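Local coordinates for protein alpha-1,3-glucanase (Bacillus circulans, PDB 5ZRU) that probably hydrolyses alpha-1,3-glucan as a GH87 enzyme, this chain being the catalytic unit of a longer secreted protein with carbohydrate-binding modules, at residues Ile492-Thr497 / Ile518-Ala523; Gln498-Gln503 / Pro538-Tyr543. All coordinates share one frame; numbering follows the deposited sequence.

Overall arrangement
Both interactions join successive coils of the parallel beta-helix in the D2 part of the catalytic unit, and their segments alternate along the chain: 492-497 runs straight on into 498-503, while 518-523 and 538-543 lie on consecutive strands of the next coil. Interaction 1 pairs two regular strands, with I492, I494, I518 and I520 on the inner face and D493, I495, N519 and N521 on the partly exposed outer one. Interaction 2 is almost entirely buried and takes in the turn and the start of the strands of another face; there a serine hydroxyl, an arginine and an amide-ring contact supplement the backbone ladder. The two meet in the interior, where I520 CG2 lies 3.6 Å from A501 CB.

Interaction 1 (Ile492-Thr497 / Ile518-Ala523)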
loop_
_atom_site.group_PDB
_atom_site.type_symbol
_atom_site.label_atom_id
_atom_site.label_comp_id
_atom_site.label_asym_id
_atom_site.label_seq_id
_atom_site.Cartn_x
_atom_site.Cartn_y
_atom_site.Cartn_z
ATOM N N ILE A 492 15.995 14.583 -1.261
ATOM C CA ILE A 492 15.658 13.230 -0.822
ATOM C C ILE A 492 16.534 12.895 0.370
ATOM O O ILE A 492 17.761 13.021 0.291
ATOM C CB ILE A 492 15.865 12.177 -1.930
ATOM C CG1 ILE A 492 15.290 12.638 -3.278
ATOM C CG2 ILE A 492 15.308 10.811 -1.482
ATOM C CD1 ILE A 492 13.787 12.689 -3.349
ATOM N N ASP A 493 15.913 12.432 1.454
ATOM C CA ASP A 493 16.641 11.936 2.615
ATOM C C ASP A 493 16.500 10.423 2.643
ATOM O O ASP A 493 15.378 9.907 2.645
ATOM C CB ASP A 493 16.107 12.557 3.904
ATOM C CG ASP A 493 16.354 14.051 3.960
ATOM O OD1 ASP A 493 17.489 14.452 4.281
ATOM O OD2 ASP A 493 15.423 14.816 3.645
ATOM N N ILE A 494 17.634 9.722 2.643
ATOM C CA ILE A 494 17.664 8.265 2.578
ATOM C C ILE A 494 18.376 7.772 3.829
ATOM O O ILE A 494 19.601 7.911 3.948
ATOM C CB ILE A 494 18.360 7.751 1.307
ATOM C CG1 ILE A 494 17.977 8.608 0.083
ATOM C CG2 ILE A 494 17.980 6.298 1.057
ATOM C CD1 ILE A 494 18.623 8.153 -1.244
ATOM N N ILE A 495 17.621 7.160 4.742
ATOM C CA ILE A 495 18.081 6.889 6.100
ATOM C C ILE A 495 18.120 5.388 6.360
ATOM O O ILE A 495 17.128 4.684 6.133
ATOM C CB ILE A 495 17.177 7.590 7.128
ATOM C CG1 ILE A 495 17.191 9.103 6.872
ATOM C CG2 ILE A 495 17.580 7.226 8.551
ATOM C CD1 ILE A 495 15.993 9.805 7.435
ATOM N N ASN A 496 19.262 4.913 6.875
ATOM C CA ASN A 496 19.425 3.534 7.351
ATOM C C ASN A 496 19.038 2.507 6.290
ATOM O O ASN A 496 18.252 1.587 6.534
ATOM C CB ASN A 496 18.638 3.307 8.641
ATOM C CG ASN A 496 19.394 3.793 9.862
ATOM O OD1 ASN A 496 20.622 3.902 9.833
ATOM N ND2 ASN A 496 18.668 4.102 10.937
ATOM N N THR A 497 19.645 2.642 5.116
ATOM C CA THR A 497 19.376 1.739 4.006
ATOM C C THR A 497 19.975 0.357 4.272
ATOM O O THR A 497 21.062 0.228 4.845
ATOM C CB THR A 497 19.927 2.333 2.709
ATOM O OG1 THR A 497 19.145 3.486 2.347
ATOM C CG2 THR A 497 19.884 1.309 1.570
ATOM N N ILE A 518 20.712 15.494 -2.051
ATOM C CA ILE A 518 20.473 14.159 -1.508
ATOM C C ILE A 518 21.250 14.017 -0.206
ATOM O O ILE A 518 22.442 14.350 -0.150
ATOM C CB ILE A 518 20.902 13.068 -2.506
ATOM C CG1 ILE A 518 20.339 13.340 -3.915
ATOM C CG2 ILE A 518 20.517 11.675 -1.980
ATOM C CD1 ILE A 518 18.837 13.416 -4.011
ATOM N N ASN A 519 20.590 13.513 0.839
ATOM C CA ASN A 519 21.251 13.190 2.102
ATOM C C ASN A 519 21.146 11.694 2.349
ATOM O O ASN A 519 20.039 11.162 2.490
ATOM C CB ASN A 519 20.635 13.958 3.274
ATOM C CG ASN A 519 20.783 15.455 3.122
ATOM O OD1 ASN A 519 21.872 15.955 2.834
ATOM N ND2 ASN A 519 19.681 16.182 3.306
ATOM N N ILE A 520 22.295 11.025 2.429
ATOM C CA ILE A 520 22.356 9.584 2.638
ATOM C C ILE A 520 22.980 9.346 4.000
ATOM O O ILE A 520 24.179 9.592 4.205
ATOM C CB ILE A 520 23.155 8.885 1.532
ATOM C CG1 ILE A 520 22.528 9.212 0.176
ATOM C CG2 ILE A 520 23.194 7.380 1.790
ATOM C CD1 ILE A 520 23.318 8.692 -1.071
ATOM N N ASN A 521 22.179 8.855 4.931
ATOM C CA ASN A 521 22.615 8.685 6.310
ATOM C C ASN A 521 22.423 7.220 6.677
ATOM O O ASN A 521 21.323 6.810 7.057
ATOM C CB ASN A 521 21.837 9.610 7.240
ATOM C CG ASN A 521 22.296 9.500 8.679
ATOM O OD1 ASN A 521 23.339 8.904 8.969
ATOM N ND2 ASN A 521 21.521 10.077 9.591
ATOM N N GLY A 522 23.489 6.435 6.554
ATOM C CA GLY A 522 23.427 5.028 6.891
ATOM C C GLY A 522 23.172 4.144 5.686
ATOM O O GLY A 522 22.122 4.243 5.044
ATOM N N ALA A 523 24.117 3.268 5.368
ATOM C CA ALA A 523 23.910 2.309 4.291
ATOM C C ALA A 523 24.637 1.024 4.647
ATOM O O ALA A 523 25.549 1.017 5.476
ATOM C CB ALA A 523 24.386 2.862 2.937
HETATM O O HOH W 1 20.719 5.602 3.226
#
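I492 and I518 start a parallel pairing between neighbouring coils of the beta-helix, the axes of strands 492-495 and 518-523 running nearly parallel (9°). Their side chains run side by side into the interior, CG1 of I492 touching CD1 of I518 at 3.7 Å, while I492 O accepts the N-H of N519. On the outer face, D493 and N519 also point the same way. CG of D493 stands beside its own backbone N (chi1 -65°), which brings OD1 within 3.0 Å of N519 ND2; the amide approaches on the syn side but 30° out of the carboxylate plane. D493 OD2 is salt-bridged to R12 and N519 OD1 is bonded to T557, so each group has a second polar partner beyond this pair. I494 returns to the inner face, its CD1 lying across CG2 of I518 and near CG1 of I520; its backbone N and O bond to N519 O and N521 N, the usual parallel ladder. I495 sits outside beside N521, whose OD1 turns to N559. The strand ends at I495; just beyond it the N-H of N496 reaches N521 O. T497 N then meets G522 O from above the carbonyl plane. A water bridges the two segments here: it donates to I494 O and to G522 O, each at 2.7 Å, and accepts from T497 OG1 at 2.8 Å.

Interaction 2 (Gln498-Gln503 / Pro538-Tyr543); sequences QRSAIQ and PGAAIY
S500 OG takes the N-H of A540 at 2.9 Å in a nearly straight bond (172°), a side chain doing the work of a backbone carbonyl where the two segments turn. The hydroxyl stands beside its own backbone N (chi1 -66°) and also packs against CB of Y543, 3.6 Å away. Backbone bonds carry the pairing onward: A501 N to A540 O, I502 N to A541 O, and Y543 N to I502 O at 2.8 Å. Beyond them Q503 and Y543 lie side by side, pointing the same way, with amide and ring planes perpendicular. Q503 OE1 meets the ring at its edge and in its plane, 3.3 Å from Y543 CD2, as a carbonyl oxygen facing the positive rim of an aromatic ring would. At the other end the arginine chain of R499, bent at chi2 (60°), lays CD 3.8 Å from G539 CA and brings the edge of its guanidinium near G539 N. G539 fits closely here, its CA 3.5 Å from R499 O.

Further out, R499 NH2 bonds to the carbonyls of T530 and H537 and NH1 to S464, tying the turn to surrounding loops. Q503 NE2 is held by E471 O, and Y543 OH by S534. I502 and I542 face the interior, both touching F553. Stacked turns leading into parallel strands, with equivalent residues such as I502 and I542 aligned from coil to coil, are typical of the right-handed parallel beta-helix of the pectate-lyase-like clan.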
loop_
_atom_site.group_PDB
_atom_site.type_symbol
_atom_site.label_atom_id
_atom_site.label_comp_id
_atom_site.label_asym_id
_atom_site.label_seq_id
_atom_site.Cartn_x
_atom_site.Cartn_y
_atom_site.Cartn_z
ATOM N N GLN A 498 19.242 -0.678 3.853
ATOM C CA GLN A 498 19.654 -2.059 4.108
ATOM C C GLN A 498 20.938 -2.402 3.364
ATOM O O GLN A 498 21.909 -2.871 3.969
ATOM C CB GLN A 498 18.515 -3.015 3.722
ATOM C CG GLN A 498 17.215 -2.726 4.507
ATOM C CD GLN A 498 16.104 -3.730 4.240
ATOM O OE1 GLN A 498 16.358 -4.881 3.879
ATOM N NE2 GLN A 498 14.859 -3.292 4.419
ATOM N N ARG A 499 20.959 -2.199 2.045
ATOM C CA ARG A 499 22.186 -2.413 1.280
ATOM C C ARG A 499 22.654 -1.068 0.717
ATOM O O ARG A 499 23.044 -0.196 1.492
ATOM C CB ARG A 499 21.979 -3.476 0.188
ATOM C CG ARG A 499 23.300 -3.990 -0.439
ATOM C CD ARG A 499 24.244 -4.636 0.608
ATOM N NE ARG A 499 25.395 -5.289 -0.032
ATOM C CZ ARG A 499 25.340 -6.491 -0.602
ATOM N NH1 ARG A 499 24.203 -7.172 -0.594
ATOM N NH2 ARG A 499 26.422 -7.022 -1.171
ATOM N N SER A 500 22.627 -0.857 -0.599
ATOM C CA SER A 500 23.081 0.418 -1.149
ATOM C C SER A 500 21.924 1.404 -1.298
ATOM O O SER A 500 20.798 1.019 -1.623
ATOM C CB SER A 500 23.785 0.226 -2.499
ATOM O OG SER A 500 24.994 -0.505 -2.330
ATOM N N ALA A 501 22.208 2.688 -1.054
ATOM C CA ALA A 501 21.144 3.692 -1.088
ATOM C C ALA A 501 20.615 3.914 -2.503
ATOM O O ALA A 501 19.400 3.965 -2.722
ATOM C CB ALA A 501 21.639 5.016 -0.491
ATOM N N ILE A 502 21.503 4.080 -3.476
ATOM C CA ILE A 502 21.106 4.346 -4.856
ATOM C C ILE A 502 21.809 3.337 -5.753
ATOM O O ILE A 502 23.037 3.208 -5.689
ATOM C CB ILE A 502 21.458 5.784 -5.281
ATOM C CG1 ILE A 502 20.819 6.788 -4.323
ATOM C CG2 ILE A 502 20.987 6.057 -6.702
ATOM C CD1 ILE A 502 21.320 8.202 -4.539
ATOM N N GLN A 503 21.034 2.631 -6.586
ATOM C CA GLN A 503 21.527 1.498 -7.378
ATOM C C GLN A 503 21.108 1.645 -8.836
ATOM O O GLN A 503 19.931 1.903 -9.123
ATOM C CB GLN A 503 20.998 0.169 -6.807
ATOM C CG GLN A 503 21.229 -1.074 -7.673
ATOM C CD GLN A 503 20.918 -2.364 -6.915
ATOM O OE1 GLN A 503 21.199 -2.466 -5.727
ATOM N NE2 GLN A 503 20.335 -3.347 -7.601
ATOM N N PRO A 538 30.149 -4.361 1.030
ATOM C CA PRO A 538 29.180 -3.743 1.939
ATOM C C PRO A 538 28.322 -2.751 1.174
ATOM O O PRO A 538 28.712 -2.249 0.123
ATOM C CB PRO A 538 30.051 -3.024 2.979
ATOM C CG PRO A 538 31.482 -3.441 2.680
ATOM C CD PRO A 538 31.512 -3.847 1.244
ATOM N N GLY A 539 27.140 -2.465 1.718
ATOM C CA GLY A 539 26.263 -1.507 1.062
ATOM C C GLY A 539 26.928 -0.144 0.946
ATOM O O GLY A 539 27.610 0.319 1.864
ATOM N N ALA A 540 26.723 0.499 -0.197
ATOM C CA ALA A 540 27.334 1.782 -0.512
ATOM C C ALA A 540 26.293 2.897 -0.602
ATOM O O ALA A 540 25.082 2.663 -0.643
ATOM C CB ALA A 540 28.102 1.696 -1.835
ATOM N N ALA A 541 26.796 4.133 -0.671
ATOM C CA ALA A 541 25.927 5.266 -0.987
ATOM C C ALA A 541 25.415 5.185 -2.420
ATOM O O ALA A 541 24.223 5.389 -2.678
ATOM C CB ALA A 541 26.671 6.581 -0.771
ATOM N N ILE A 542 26.308 4.922 -3.374
ATOM C CA ILE A 542 25.950 4.820 -4.783
ATOM C C ILE A 542 26.594 3.566 -5.350
ATOM O O ILE A 542 27.790 3.333 -5.144
ATOM C CB ILE A 542 26.397 6.059 -5.583
ATOM C CG1 ILE A 542 25.842 7.336 -4.937
ATOM C CG2 ILE A 542 25.965 5.942 -7.037
ATOM C CD1 ILE A 542 26.449 8.636 -5.504
ATOM N N TYR A 543 25.816 2.804 -6.111
ATOM C CA TYR A 543 26.194 1.487 -6.612
ATOM C C TYR A 543 25.761 1.370 -8.061
ATOM O O TYR A 543 24.611 1.666 -8.382
ATOM C CB TYR A 543 25.516 0.406 -5.750
ATOM C CG TYR A 543 25.584 -1.025 -6.239
ATOM C CD1 TYR A 543 26.794 -1.619 -6.586
ATOM C CD2 TYR A 543 24.433 -1.808 -6.277
ATOM C CE1 TYR A 543 26.845 -2.955 -7.006
ATOM C CE2 TYR A 543 24.473 -3.132 -6.683
ATOM C CZ TYR A 543 25.681 -3.699 -7.043
ATOM O OH TYR A 543 25.709 -5.019 -7.425
#